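Local coordinates for tyrosine-protein phosphatase YwqE (Bacillus subtilis, PDB 3QY7) that removes phosphate from tyrosine residues of phosphorylated proteins in Bacillus subtilis, using a cluster of metal ions in a TIM-barrel fold of the PHP type, at residues A[78-83]-A[192-197]; A[136-141]-A[164-169]; A[105-110]-A[120-125]. All coordinates share one frame; numbering follows the deposited sequence.

All three contacts converge on the iron of chain B, each supplying one protein ligand: Glu80 in contact 1, His136 in contact 2 and Glu108 in contact 3. Their centres lie about 13 Å (1 and 2), 15 Å (1 and 3) and 19 Å (2 and 3) apart, yet the ligand atoms crowd together, with Glu80 OE2 3.4 Å from His136 NE2. Contact 1 also holds ligands of the second iron and the magnesium. Contacts 2 and 3 are centred about 11 and 13 Å from the chain centre, against 6 Å for contact 1. Arg82 NE (contact 1) forms a salt bridge with Glu108 OE2 (contact 3) at 2.8 Å, and Ala192 O probably accepts from Ser164 N.

Contact 1 (A[78-83]-A[192-197]). With FE (Fe (III) ion), chain C; FE (Fe (III) ion), chain B; MG (magnesium ion), chain D.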
ATOM      1  N   GLY A  78       7.555   3.062   7.309  1.00 10.53           N
ATOM      2  CA  GLY A  78       7.413   3.220   5.869  1.00  9.82           C
ATOM      3  C   GLY A  78       6.809   4.592   5.599  1.00  9.75           C
ATOM      4  O   GLY A  78       6.649   5.391   6.512  1.00  9.68           O
ATOM      5  N   GLN A  79       6.477   4.842   4.336  1.00 10.30           N
ATOM      6  CA  GLN A  79       5.825   6.089   3.921  1.00 11.12           C
ATOM      7  C   GLN A  79       4.995   5.819   2.683  1.00 10.75           C
ATOM      8  O   GLN A  79       5.311   4.937   1.882  1.00 11.44           O
ATOM      9  CB  GLN A  79       6.878   7.154   3.542  1.00 11.65           C
ATOM     10  CG  GLN A  79       7.423   7.952   4.697  1.00 13.26           C
ATOM     11  CD  GLN A  79       8.480   8.948   4.241  1.00 13.63           C
ATOM     12  OE1 GLN A  79       9.177   8.725   3.255  1.00 17.46           O
ATOM     13  NE2 GLN A  79       8.600  10.050   4.976  1.00 17.00           N
ATOM     14  N   GLU A  80       3.926   6.596   2.518  1.00 11.17           N
ATOM     15  CA  GLU A  80       3.258   6.671   1.228  1.00 11.50           C
ATOM     16  C   GLU A  80       3.794   7.941   0.567  1.00 12.55           C
ATOM     17  O   GLU A  80       3.641   9.045   1.102  1.00 13.43           O
ATOM     18  CB  GLU A  80       1.730   6.744   1.382  1.00 11.44           C
ATOM     19  CG  GLU A  80       1.027   6.836  -0.010  1.00 12.59           C
ATOM     20  CD  GLU A  80      -0.485   6.890   0.061  1.00 12.29           C
ATOM     21  OE1 GLU A  80      -1.026   6.870   1.162  1.00 11.07           O
ATOM     22  OE2 GLU A  80      -1.115   6.933  -1.005  1.00 12.38           O
ATOM     23  N   ILE A  81       4.457   7.764  -0.567  1.00 12.95           N
ATOM     24  CA  ILE A  81       5.175   8.877  -1.216  1.00 13.56           C
ATOM     25  C   ILE A  81       4.462   9.311  -2.496  1.00 14.65           C
ATOM     26  O   ILE A  81       4.509   8.630  -3.509  1.00 15.10           O
ATOM     27  CB  ILE A  81       6.630   8.464  -1.529  1.00 13.26           C
ATOM     28  CG1 ILE A  81       7.315   7.947  -0.254  1.00 13.12           C
ATOM     29  CG2 ILE A  81       7.403   9.640  -2.187  1.00 14.43           C
ATOM     30  CD1 ILE A  81       8.646   7.235  -0.495  1.00 12.95           C
ATOM     31  N   ARG A  82       3.795  10.459  -2.436  1.00 16.01           N
ATOM     32  CA  ARG A  82       3.250  11.058  -3.643  1.00 17.46           C
ATOM     33  C   ARG A  82       4.410  11.337  -4.585  1.00 17.12           C
ATOM     34  O   ARG A  82       5.370  12.017  -4.205  1.00 17.55           O
ATOM     35  CB  ARG A  82       2.513  12.352  -3.308  1.00 17.57           C
ATOM     36  CG  ARG A  82       2.035  13.141  -4.533  1.00 19.39           C
ATOM     37  CD  ARG A  82       0.837  12.450  -5.202  1.00 19.62           C
ATOM     38  NE  ARG A  82      -0.317  12.362  -4.309  1.00 22.28           N
ATOM     39  CZ  ARG A  82      -1.181  13.351  -4.092  1.00 24.23           C
ATOM     40  NH1 ARG A  82      -1.031  14.522  -4.716  1.00 25.20           N
ATOM     41  NH2 ARG A  82      -2.199  13.168  -3.256  1.00 24.73           N
ATOM     42  N   ILE A  83       4.305  10.827  -5.808  1.00 17.96           N
ATOM     43  CA  ILE A  83       5.391  10.906  -6.784  1.00 18.38           C
ATOM     44  C   ILE A  83       5.851  12.348  -6.974  1.00 19.43           C
ATOM     45  O   ILE A  83       5.046  13.271  -6.954  1.00 19.65           O
ATOM     46  CB  ILE A  83       4.975  10.253  -8.133  1.00 18.64           C
ATOM     47  CG1 ILE A  83       6.183  10.003  -9.048  1.00 18.96           C
ATOM     48  CG2 ILE A  83       3.837  11.039  -8.812  1.00 17.25           C
ATOM     49  CD1 ILE A  83       5.875   9.091 -10.238  1.00 18.16           C
ATOM     50  N   ALA A 192      -3.974  -4.398   0.490  1.00 10.82           N
ATOM     51  CA  ALA A 192      -3.695  -3.722   1.746  1.00 10.69           C
ATOM     52  C   ALA A 192      -4.832  -2.789   2.127  1.00 10.57           C
ATOM     53  O   ALA A 192      -5.622  -2.375   1.272  1.00 11.02           O
ATOM     54  CB  ALA A 192      -2.341  -2.950   1.674  1.00 11.06           C
ATOM     55  N   SER A 193      -4.889  -2.448   3.410  1.00 10.65           N
ATOM     56  CA  SER A 193      -6.017  -1.686   3.951  1.00 11.19           C
ATOM     57  C   SER A 193      -6.102  -0.243   3.513  1.00 11.12           C
ATOM     58  O   SER A 193      -7.203   0.253   3.250  1.00 10.91           O
ATOM     59  CB  SER A 193      -6.014  -1.712   5.488  1.00 11.44           C
ATOM     60  OG  SER A 193      -4.953  -0.911   6.014  1.00 11.25           O
ATOM     61  N   ASP A 194      -4.960   0.461   3.531  1.00 11.18           N
ATOM     62  CA  ASP A 194      -4.969   1.897   3.411  1.00 12.01           C
ATOM     63  C   ASP A 194      -5.929   2.467   4.482  1.00 12.27           C
ATOM     64  O   ASP A 194      -6.627   3.460   4.250  1.00 12.78           O
ATOM     65  CB  ASP A 194      -5.415   2.285   1.995  1.00 11.44           C
ATOM     66  CG  ASP A 194      -5.013   3.678   1.616  1.00 12.52           C
ATOM     67  OD1 ASP A 194      -4.407   4.415   2.436  1.00 11.72           O
ATOM     68  OD2 ASP A 194      -5.305   4.038   0.454  1.00 17.63           O
ATOM     69  N   ALA A 195      -5.984   1.825   5.644  1.00 11.80           N
ATOM     70  CA  ALA A 195      -6.872   2.280   6.715  1.00 12.37           C
ATOM     71  C   ALA A 195      -6.539   3.675   7.226  1.00 12.33           C
ATOM     72  O   ALA A 195      -5.367   4.021   7.415  1.00 12.33           O
ATOM     73  CB  ALA A 195      -6.866   1.276   7.890  1.00 12.39           C
ATOM     74  N   HIS A 196      -7.573   4.481   7.475  1.00 11.91           N
ATOM     75  CA  HIS A 196      -7.381   5.810   8.079  1.00 12.72           C
ATOM     76  C   HIS A 196      -8.093   5.967   9.419  1.00 12.65           C
ATOM     77  O   HIS A 196      -7.732   6.821  10.203  1.00 13.59           O
ATOM     78  CB  HIS A 196      -7.878   6.936   7.159  1.00 12.45           C
ATOM     79  CG  HIS A 196      -6.958   7.263   6.025  1.00 15.34           C
ATOM     80  ND1 HIS A 196      -6.578   6.337   5.080  1.00 17.90           N
ATOM     81  CD2 HIS A 196      -6.405   8.436   5.640  1.00 19.57           C
ATOM     82  CE1 HIS A 196      -5.801   6.910   4.183  1.00 16.42           C
ATOM     83  NE2 HIS A 196      -5.675   8.182   4.500  1.00 18.30           N
ATOM     84  N   ASN A 197      -9.113   5.150   9.666  1.00 12.45           N
ATOM     85  CA  ASN A 197      -9.942   5.308  10.864  1.00 14.06           C
ATOM     86  C   ASN A 197     -10.690   4.007  11.078  1.00 15.14           C
ATOM     87  O   ASN A 197     -10.505   3.070  10.306  1.00 15.75           O
ATOM     88  CB  ASN A 197     -10.886   6.511  10.713  1.00 14.08           C
ATOM     89  CG  ASN A 197     -11.746   6.419   9.471  1.00 13.08           C
ATOM     90  OD1 ASN A 197     -12.450   5.429   9.259  1.00 14.04           O
ATOM     91  ND2 ASN A 197     -11.677   7.451   8.628  1.00 14.38           N
TER
HETATM   92 FE    FE C 264      -2.805   5.802   1.741  1.00 12.53          FE
HETATM   93 FE    FE B 263      -3.142   7.339  -1.372  1.00 14.79          FE
HETATM   94 MG    MG D 265      -4.570   9.421   3.275  1.00 15.28          MG
HETATM   95  O   HOH W   1      -3.551   5.886   0.022  1.00 13.34           O
HETATM   96  O   HOH W   2      -5.261   8.006  -1.590  1.00 22.49           O
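Glu80 and Asp194 both swing their CG atoms anti to the backbone N (chi1 180° and -160°), and the fully extended Glu80 chain reaches across to the two irons, one of which, that of chain C, Asp194 binds from the other segment. The two carboxylates do not bond directly: Glu80 OE1 and Asp194 OD1 stay 4.4 Å apart, joined through that iron. Glu80 is a bridging ligand, because its OE2 binds the iron of chain B at 2.1 Å, and the two irons are only 3.5 Å apart. Water 1 sits between them, and Asp194 OD2 accepts a hydrogen bond from it at 2.6 Å; such a bridging oxygen would be a plausible nucleophile, as is proposed for metal-bridging waters in related hydrolases. His196 binds the magnesium through NE2, and its ring is held from the far edge, where ND1 donates to Asp194 O (3.0 Å) with the acceptor in the ring plane and the donor above the carbonyl plane. Ser193 OG accepts from Ala195 N at 2.9 Å in an ST turn that bends the chain at Asp194. His5 and His7 complete the protein ligands of the chain C iron, while Asp14 and His42 share the magnesium. Strand 80-82 runs parallel beside strand 104-108 of the TIM barrel; the 192-197 loop follows strand 190-192, three strands beyond 80-82, with Asp194 against Thr163 of strand 159-163.

Contact 2 (A[136-141]-A[164-169]); sequences HPERNR and SGSLAG. With FE (Fe (III) ion), chain B.
Ser166 meets Glu138 two residues into a short helix that begins at Ser164, directly after strand 159-163. The CB of Ser164 points away from the 136-141 loop. At Ser166 the OG lies anti to the carbonyl carbon (chi1 -62°), and the hydroxyl donates to Glu138 OE1 over 2.7 Å, using the anti lone pair of that oxygen, the one turned away from OE2. Glu138 folds to meet it: CG sits between the backbone N and the carbonyl carbon (chi1 82°), which brings it to 3.9 Å from Ser166 CB, and the bend at chi2 (-78°) turns the carboxylate so that OE1 meets OG. His136, two residues before Glu138, binds the iron of chain B through NE2 (2.2 Å). Thr163 OG1 also hydrogen-bonds to Glu138 OE1, giving this buried oxygen two partners. The contact therefore ties together two segments that follow adjacent parallel strands, 131-135 and 159-163, at the end of the TIM barrel that carries the metal centre. Further along the helix, Leu167 packs on Ile162 and on Ala208 and Leu212 of helix 205-216. Ala168 N bonds to Ser164 O, and Gly169, with positive phi, ends the helix in a Schellman motif; its N makes weak bonds to Gly165 O (2.9 Å) and Ser166 O (3.4 Å).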
ATOM      1  N   HIS A 136      -2.757   1.946  -4.810  1.00 12.22           N
ATOM      2  CA  HIS A 136      -4.153   1.968  -5.254  1.00 12.30           C
ATOM      3  C   HIS A 136      -4.352   2.435  -6.697  1.00 13.41           C
ATOM      4  O   HIS A 136      -5.005   3.446  -6.922  1.00 13.96           O
ATOM      5  CB  HIS A 136      -5.038   2.777  -4.297  1.00 13.17           C
ATOM      6  CG  HIS A 136      -4.492   4.124  -3.942  1.00 12.37           C
ATOM      7  ND1 HIS A 136      -4.422   5.167  -4.845  1.00 13.13           N
ATOM      8  CD2 HIS A 136      -3.993   4.603  -2.777  1.00 12.31           C
ATOM      9  CE1 HIS A 136      -3.911   6.225  -4.244  1.00 13.87           C
ATOM     10  NE2 HIS A 136      -3.650   5.913  -2.987  1.00 15.58           N
ATOM     11  N   PRO A 137      -3.815   1.681  -7.660  1.00 13.94           N
ATOM     12  CA  PRO A 137      -3.974   2.109  -9.051  1.00 14.77           C
ATOM     13  C   PRO A 137      -5.446   2.151  -9.470  1.00 15.90           C
ATOM     14  O   PRO A 137      -5.799   2.935 -10.371  1.00 16.06           O
ATOM     15  CB  PRO A 137      -3.200   1.043  -9.843  1.00 15.25           C
ATOM     16  CG  PRO A 137      -3.209  -0.169  -8.939  1.00 14.40           C
ATOM     17  CD  PRO A 137      -3.051   0.424  -7.561  1.00 13.98           C
ATOM     18  N   GLU A 138      -6.289   1.338  -8.821  1.00 16.78           N
ATOM     19  CA  GLU A 138      -7.741   1.314  -9.117  1.00 17.82           C
ATOM     20  C   GLU A 138      -8.448   2.640  -8.808  1.00 19.13           C
ATOM     21  O   GLU A 138      -9.528   2.922  -9.349  1.00 20.36           O
ATOM     22  CB  GLU A 138      -8.428   0.131  -8.396  1.00 17.84           C
ATOM     23  CG  GLU A 138      -8.797   0.351  -6.895  1.00 16.23           C
ATOM     24  CD  GLU A 138      -7.630   0.228  -5.909  1.00 15.33           C
ATOM     25  OE1 GLU A 138      -7.919   0.177  -4.704  1.00 12.75           O
ATOM     26  OE2 GLU A 138      -6.449   0.173  -6.306  1.00 14.89           O
ATOM     27  N   ARG A 139      -7.851   3.444  -7.934  1.00 20.05           N
ATOM     28  CA  ARG A 139      -8.393   4.732  -7.517  1.00 21.23           C
ATOM     29  C   ARG A 139      -7.875   5.894  -8.363  1.00 21.51           C
ATOM     30  O   ARG A 139      -8.171   7.056  -8.067  1.00 22.50           O
ATOM     31  CB  ARG A 139      -8.070   4.995  -6.042  1.00 21.87           C
ATOM     32  CG  ARG A 139      -9.000   4.323  -5.049  1.00 25.75           C
ATOM     33  CD  ARG A 139     -10.124   5.292  -4.696  1.00 30.24           C
ATOM     34  NE  ARG A 139     -10.716   5.002  -3.396  1.00 32.54           N
ATOM     35  CZ  ARG A 139     -11.633   5.755  -2.797  1.00 34.58           C
ATOM     36  NH1 ARG A 139     -12.078   6.873  -3.368  1.00 34.86           N
ATOM     37  NH2 ARG A 139     -12.105   5.384  -1.617  1.00 35.25           N
ATOM     38  N   ASN A 140      -7.092   5.583  -9.394  1.00 21.28           N
ATOM     39  CA  ASN A 140      -6.558   6.603 -10.293  1.00 21.34           C
ATOM     40  C   ASN A 140      -7.470   6.786 -11.514  1.00 21.52           C
ATOM     41  O   ASN A 140      -7.741   5.828 -12.238  1.00 21.16           O
ATOM     42  CB  ASN A 140      -5.146   6.225 -10.745  1.00 21.10           C
ATOM     43  CG  ASN A 140      -4.508   7.296 -11.591  1.00 21.87           C
ATOM     44  OD1 ASN A 140      -4.715   7.340 -12.800  1.00 20.37           O
ATOM     45  ND2 ASN A 140      -3.716   8.156 -10.962  1.00 20.61           N
ATOM     46  N   ARG A 141      -7.912   8.023 -11.734  1.00 22.88           N
ATOM     47  CA  ARG A 141      -8.857   8.334 -12.820  1.00 23.76           C
ATOM     48  C   ARG A 141      -8.329   7.943 -14.203  1.00 23.61           C
ATOM     49  O   ARG A 141      -9.068   7.362 -15.002  1.00 24.04           O
ATOM     50  CB  ARG A 141      -9.250   9.817 -12.814  1.00 24.58           C
ATOM     51  CG  ARG A 141     -10.642  10.096 -13.424  1.00 27.81           C
ATOM     52  CD  ARG A 141     -10.726  11.395 -14.238  1.00 32.21           C
ATOM     53  NE  ARG A 141     -10.125  12.554 -13.578  1.00 35.57           N
ATOM     54  CZ  ARG A 141     -10.788  13.449 -12.849  1.00 36.56           C
ATOM     55  NH1 ARG A 141     -12.096  13.337 -12.659  1.00 37.95           N
ATOM     56  NH2 ARG A 141     -10.132  14.464 -12.299  1.00 37.86           N
ATOM     57  N   SER A 164      -8.057  -3.157   0.027  1.00 12.44           N
ATOM     58  CA  SER A 164      -9.039  -4.142   0.496  1.00 12.48           C
ATOM     59  C   SER A 164     -10.437  -3.593   0.332  1.00 12.40           C
ATOM     60  O   SER A 164     -11.294  -4.280  -0.204  1.00 12.11           O
ATOM     61  CB  SER A 164      -8.815  -4.543   1.957  1.00 12.55           C
ATOM     62  OG  SER A 164      -7.562  -5.201   2.145  1.00 14.83           O
ATOM     63  N   GLY A 165     -10.651  -2.356   0.763  1.00 13.24           N
ATOM     64  CA  GLY A 165     -11.991  -1.771   0.691  1.00 14.57           C
ATOM     65  C   GLY A 165     -12.567  -1.719  -0.713  1.00 15.02           C
ATOM     66  O   GLY A 165     -13.775  -1.893  -0.896  1.00 15.27           O
ATOM     67  N   SER A 166     -11.721  -1.481  -1.717  1.00 15.10           N
ATOM     68  CA  SER A 166     -12.166  -1.450  -3.114  1.00 16.17           C
ATOM     69  C   SER A 166     -12.778  -2.769  -3.538  1.00 16.43           C
ATOM     70  O   SER A 166     -13.871  -2.802  -4.122  1.00 17.19           O
ATOM     71  CB  SER A 166     -11.004  -1.105  -4.054  1.00 15.78           C
ATOM     72  OG  SER A 166     -10.497   0.177  -3.752  1.00 16.79           O
ATOM     73  N   LEU A 167     -12.058  -3.853  -3.264  1.00 16.07           N
ATOM     74  CA  LEU A 167     -12.526  -5.212  -3.498  1.00 16.64           C
ATOM     75  C   LEU A 167     -13.778  -5.550  -2.692  1.00 17.28           C
ATOM     76  O   LEU A 167     -14.638  -6.284  -3.188  1.00 17.96           O
ATOM     77  CB  LEU A 167     -11.417  -6.225  -3.186  1.00 16.27           C
ATOM     78  CG  LEU A 167     -10.256  -6.249  -4.197  1.00 14.86           C
ATOM     79  CD1 LEU A 167      -9.067  -7.003  -3.643  1.00 15.23           C
ATOM     80  CD2 LEU A 167     -10.689  -6.822  -5.557  1.00 16.96           C
ATOM     81  N   ALA A 168     -13.875  -5.001  -1.478  1.00 18.35           N
ATOM     82  CA  ALA A 168     -14.976  -5.305  -0.549  1.00 19.51           C
ATOM     83  C   ALA A 168     -16.241  -4.502  -0.860  1.00 21.07           C
ATOM     84  O   ALA A 168     -17.315  -4.802  -0.329  1.00 22.57           O
ATOM     85  CB  ALA A 168     -14.539  -5.072   0.898  1.00 19.82           C
ATOM     86  N   GLY A 169     -16.110  -3.483  -1.706  1.00 21.38           N
ATOM     87  CA  GLY A 169     -17.251  -2.661  -2.133  1.00 21.92           C
ATOM     88  C   GLY A 169     -17.576  -1.440  -1.284  1.00 22.85           C
ATOM     89  O   GLY A 169     -18.547  -0.725  -1.587  1.00 23.32           O
TER
HETATM   90 FE    FE B 263      -3.142   7.339  -1.372  1.00 14.79          FE
HETATM   91  O   HOH W   2      -5.261   8.006  -1.590  1.00 22.49           O
HETATM   92  O   HOH W   1      -3.551   5.886   0.022  1.00 13.34           O

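Contact 3 (A[105-110]-A[120-125]); sequences ILIEFP and QLFYDL. With FE (Fe (III) ion), chain B.
The ring of Phe122 is the bump here, and the hollow it enters lies between Ile107 on the strand and Phe109 just past its end. Ile107 presents CG2 to the edge of that ring, in its plane, 4.0 Å from Phe122 CE1; the methyl reaches there because it stands anti to the backbone N, with CG1 beside that N (chi1 -59°). Phe109 comes from the opposite direction, and its CE1 lies 3.9 Å from Phe122 CZ, the two rings meeting obliquely. Phe122 CZ is thus the atom that both neighbours touch, with Ile107 CG2 at 4.1 Å from it. A turn further along the helix, Leu125 adds a looser bump, its CD1 4.4 Å from Ile105 CG2. No hydrogen bond crosses the interface; about 203 Å² of surface is buried by apolar fit. Ile107 faces the helix, while Glu108 turns to the metal side and binds the iron of chain B through OE1 at 2.1 Å. Strand 104-108, helix 118-127 and strand 131-135 form a beta-alpha-beta unit, with Phe122 also resting on Pro132 and Ile134, and Leu125 on Leu91 of helix 87-92.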
ATOM      1  N   ILE A 105       9.146   0.364  -2.474  1.00 12.47           N
ATOM      2  CA  ILE A 105       8.851   1.741  -2.128  1.00 12.87           C
ATOM      3  C   ILE A 105       7.444   2.054  -2.610  1.00 12.21           C
ATOM      4  O   ILE A 105       7.092   1.693  -3.742  1.00 12.48           O
ATOM      5  CB  ILE A 105       9.914   2.739  -2.714  1.00 14.26           C
ATOM      6  CG1 ILE A 105       9.577   4.191  -2.384  1.00 15.68           C
ATOM      7  CG2 ILE A 105      10.187   2.492  -4.193  1.00 16.02           C
ATOM      8  CD1 ILE A 105      10.655   5.189  -2.823  1.00 19.64           C
ATOM      9  N   LEU A 106       6.644   2.672  -1.740  1.00 11.30           N
ATOM     10  CA  LEU A 106       5.224   2.938  -2.037  1.00 10.95           C
ATOM     11  C   LEU A 106       5.066   4.319  -2.644  1.00 10.82           C
ATOM     12  O   LEU A 106       5.240   5.328  -1.971  1.00 11.50           O
ATOM     13  CB  LEU A 106       4.383   2.788  -0.756  1.00  9.91           C
ATOM     14  CG  LEU A 106       2.858   2.885  -0.940  1.00  9.58           C
ATOM     15  CD1 LEU A 106       2.331   1.755  -1.808  1.00 11.48           C
ATOM     16  CD2 LEU A 106       2.179   2.899   0.417  1.00  8.87           C
ATOM     17  N   ILE A 107       4.762   4.327  -3.941  1.00 11.41           N
ATOM     18  CA  ILE A 107       4.653   5.545  -4.731  1.00 12.59           C
ATOM     19  C   ILE A 107       3.198   5.725  -5.136  1.00 12.47           C
ATOM     20  O   ILE A 107       2.597   4.814  -5.710  1.00 12.93           O
ATOM     21  CB  ILE A 107       5.536   5.438  -5.999  1.00 13.32           C
ATOM     22  CG1 ILE A 107       7.008   5.199  -5.627  1.00 14.57           C
ATOM     23  CG2 ILE A 107       5.388   6.691  -6.900  1.00 14.00           C
ATOM     24  CD1 ILE A 107       7.649   6.305  -4.839  1.00 17.33           C
ATOM     25  N   GLU A 108       2.663   6.905  -4.852  1.00 13.72           N
ATOM     26  CA  GLU A 108       1.273   7.239  -5.145  1.00 14.88           C
ATOM     27  C   GLU A 108       1.233   8.301  -6.229  1.00 15.89           C
ATOM     28  O   GLU A 108       1.897   9.326  -6.104  1.00 16.01           O
ATOM     29  CB  GLU A 108       0.603   7.791  -3.890  1.00 15.64           C
ATOM     30  CG  GLU A 108      -0.891   8.063  -4.040  1.00 15.48           C
ATOM     31  CD  GLU A 108      -1.402   9.111  -3.075  1.00 16.81           C
ATOM     32  OE1 GLU A 108      -2.541   8.965  -2.576  1.00 15.20           O
ATOM     33  OE2 GLU A 108      -0.683  10.088  -2.790  1.00 18.91           O
ATOM     34  N   PHE A 109       0.450   8.036  -7.274  1.00 16.59           N
ATOM     35  CA  PHE A 109       0.145   9.026  -8.322  1.00 17.59           C
ATOM     36  C   PHE A 109      -0.919  10.000  -7.820  1.00 18.99           C
ATOM     37  O   PHE A 109      -1.797   9.624  -7.062  1.00 19.69           O
ATOM     38  CB  PHE A 109      -0.383   8.333  -9.589  1.00 16.71           C
ATOM     39  CG  PHE A 109       0.572   7.349 -10.221  1.00 15.23           C
ATOM     40  CD1 PHE A 109       1.953   7.564 -10.202  1.00 14.92           C
ATOM     41  CD2 PHE A 109       0.086   6.217 -10.863  1.00 15.90           C
ATOM     42  CE1 PHE A 109       2.823   6.655 -10.799  1.00 14.42           C
ATOM     43  CE2 PHE A 109       0.944   5.298 -11.481  1.00 14.58           C
ATOM     44  CZ  PHE A 109       2.338   5.519 -11.447  1.00 12.44           C
ATOM     45  N   PRO A 110      -0.863  11.262  -8.273  1.00 20.54           N
ATOM     46  CA  PRO A 110      -2.011  12.129  -8.061  1.00 21.25           C
ATOM     47  C   PRO A 110      -3.273  11.462  -8.606  1.00 22.04           C
ATOM     48  O   PRO A 110      -3.199  10.693  -9.565  1.00 22.08           O
ATOM     49  CB  PRO A 110      -1.663  13.367  -8.890  1.00 21.29           C
ATOM     50  CG  PRO A 110      -0.660  12.917  -9.868  1.00 20.92           C
ATOM     51  CD  PRO A 110       0.145  11.881  -9.142  1.00 20.81           C
ATOM     52  N   GLN A 120      10.122   6.478 -16.517  1.00 24.21           N
ATOM     53  CA  GLN A 120      11.549   6.790 -16.409  1.00 23.74           C
ATOM     54  C   GLN A 120      12.018   6.638 -14.962  1.00 23.41           C
ATOM     55  O   GLN A 120      13.032   5.979 -14.696  1.00 23.23           O
ATOM     56  CB  GLN A 120      11.849   8.207 -16.946  1.00 24.15           C
ATOM     57  CG  GLN A 120      13.347   8.536 -17.118  1.00 25.61           C
ATOM     58  CD  GLN A 120      14.095   7.517 -17.974  1.00 27.17           C
ATOM     59  OE1 GLN A 120      13.734   7.253 -19.126  1.00 28.11           O
ATOM     60  NE2 GLN A 120      15.137   6.935 -17.408  1.00 26.43           N
ATOM     61  N   LEU A 121      11.256   7.214 -14.033  1.00 22.54           N
ATOM     62  CA  LEU A 121      11.558   7.090 -12.598  1.00 21.66           C
ATOM     63  C   LEU A 121      11.629   5.641 -12.151  1.00 21.63           C
ATOM     64  O   LEU A 121      12.557   5.248 -11.436  1.00 21.26           O
ATOM     65  CB  LEU A 121      10.531   7.845 -11.748  1.00 21.88           C
ATOM     66  CG  LEU A 121      10.645   7.686 -10.217  1.00 21.38           C
ATOM     67  CD1 LEU A 121      11.970   8.200  -9.691  1.00 20.52           C
ATOM     68  CD2 LEU A 121       9.503   8.399  -9.559  1.00 20.96           C
ATOM     69  N   PHE A 122      10.638   4.855 -12.564  1.00 20.82           N
ATOM     70  CA  PHE A 122      10.544   3.460 -12.166  1.00 20.81           C
ATOM     71  C   PHE A 122      11.701   2.641 -12.748  1.00 20.75           C
ATOM     72  O   PHE A 122      12.198   1.693 -12.115  1.00 20.33           O
ATOM     73  CB  PHE A 122       9.176   2.895 -12.581  1.00 19.89           C
ATOM     74  CG  PHE A 122       8.010   3.401 -11.737  1.00 19.27           C
ATOM     75  CD1 PHE A 122       8.172   4.431 -10.807  1.00 17.61           C
ATOM     76  CD2 PHE A 122       6.746   2.848 -11.901  1.00 18.92           C
ATOM     77  CE1 PHE A 122       7.107   4.895 -10.032  1.00 18.42           C
ATOM     78  CE2 PHE A 122       5.664   3.315 -11.136  1.00 17.05           C
ATOM     79  CZ  PHE A 122       5.846   4.329 -10.208  1.00 15.24           C
ATOM     80  N   TYR A 123      12.116   3.007 -13.964  1.00 20.94           N
ATOM     81  CA  TYR A 123      13.259   2.365 -14.611  1.00 21.55           C
ATOM     82  C   TYR A 123      14.540   2.640 -13.826  1.00 21.16           C
ATOM     83  O   TYR A 123      15.331   1.724 -13.543  1.00 21.19           O
ATOM     84  CB  TYR A 123      13.411   2.859 -16.050  1.00 21.82           C
ATOM     85  CG  TYR A 123      14.630   2.292 -16.735  1.00 24.48           C
ATOM     86  CD1 TYR A 123      14.609   1.018 -17.301  1.00 25.59           C
ATOM     87  CD2 TYR A 123      15.811   3.018 -16.790  1.00 27.41           C
ATOM     88  CE1 TYR A 123      15.736   0.487 -17.923  1.00 27.49           C
ATOM     89  CE2 TYR A 123      16.937   2.500 -17.401  1.00 27.94           C
ATOM     90  CZ  TYR A 123      16.896   1.238 -17.963  1.00 28.05           C
ATOM     91  OH  TYR A 123      18.028   0.733 -18.572  1.00 30.37           O
ATOM     92  N   ASP A 124      14.709   3.904 -13.461  1.00 20.54           N
ATOM     93  CA  ASP A 124      15.844   4.353 -12.678  1.00 20.64           C
ATOM     94  C   ASP A 124      15.892   3.625 -11.337  1.00 20.46           C
ATOM     95  O   ASP A 124      16.951   3.135 -10.931  1.00 20.03           O
ATOM     96  CB  ASP A 124      15.784   5.867 -12.478  1.00 21.11           C
ATOM     97  CG  ASP A 124      16.006   6.646 -13.773  1.00 22.89           C
ATOM     98  OD1 ASP A 124      16.504   6.063 -14.767  1.00 25.57           O
ATOM     99  OD2 ASP A 124      15.695   7.851 -13.784  1.00 24.12           O
ATOM    100  N   LEU A 125      14.742   3.505 -10.666  1.00 19.62           N
ATOM    101  CA  LEU A 125      14.708   2.841  -9.359  1.00 18.80           C
ATOM    102  C   LEU A 125      15.072   1.358  -9.439  1.00 19.35           C
ATOM    103  O   LEU A 125      15.801   0.854  -8.589  1.00 18.87           O
ATOM    104  CB  LEU A 125      13.355   3.066  -8.651  1.00 18.96           C
ATOM    105  CG  LEU A 125      12.991   4.499  -8.248  1.00 18.52           C
ATOM    106  CD1 LEU A 125      11.521   4.550  -7.807  1.00 19.02           C
ATOM    107  CD2 LEU A 125      13.897   5.070  -7.136  1.00 17.84           C
TER
HETATM  108 FE    FE B 263      -3.142   7.339  -1.372  1.00 14.79          FE
HETATM  109  O   HOH W   2      -5.261   8.006  -1.590  1.00 22.49           O
HETATM  110  O   HOH W   1      -3.551   5.886   0.022  1.00 13.34           O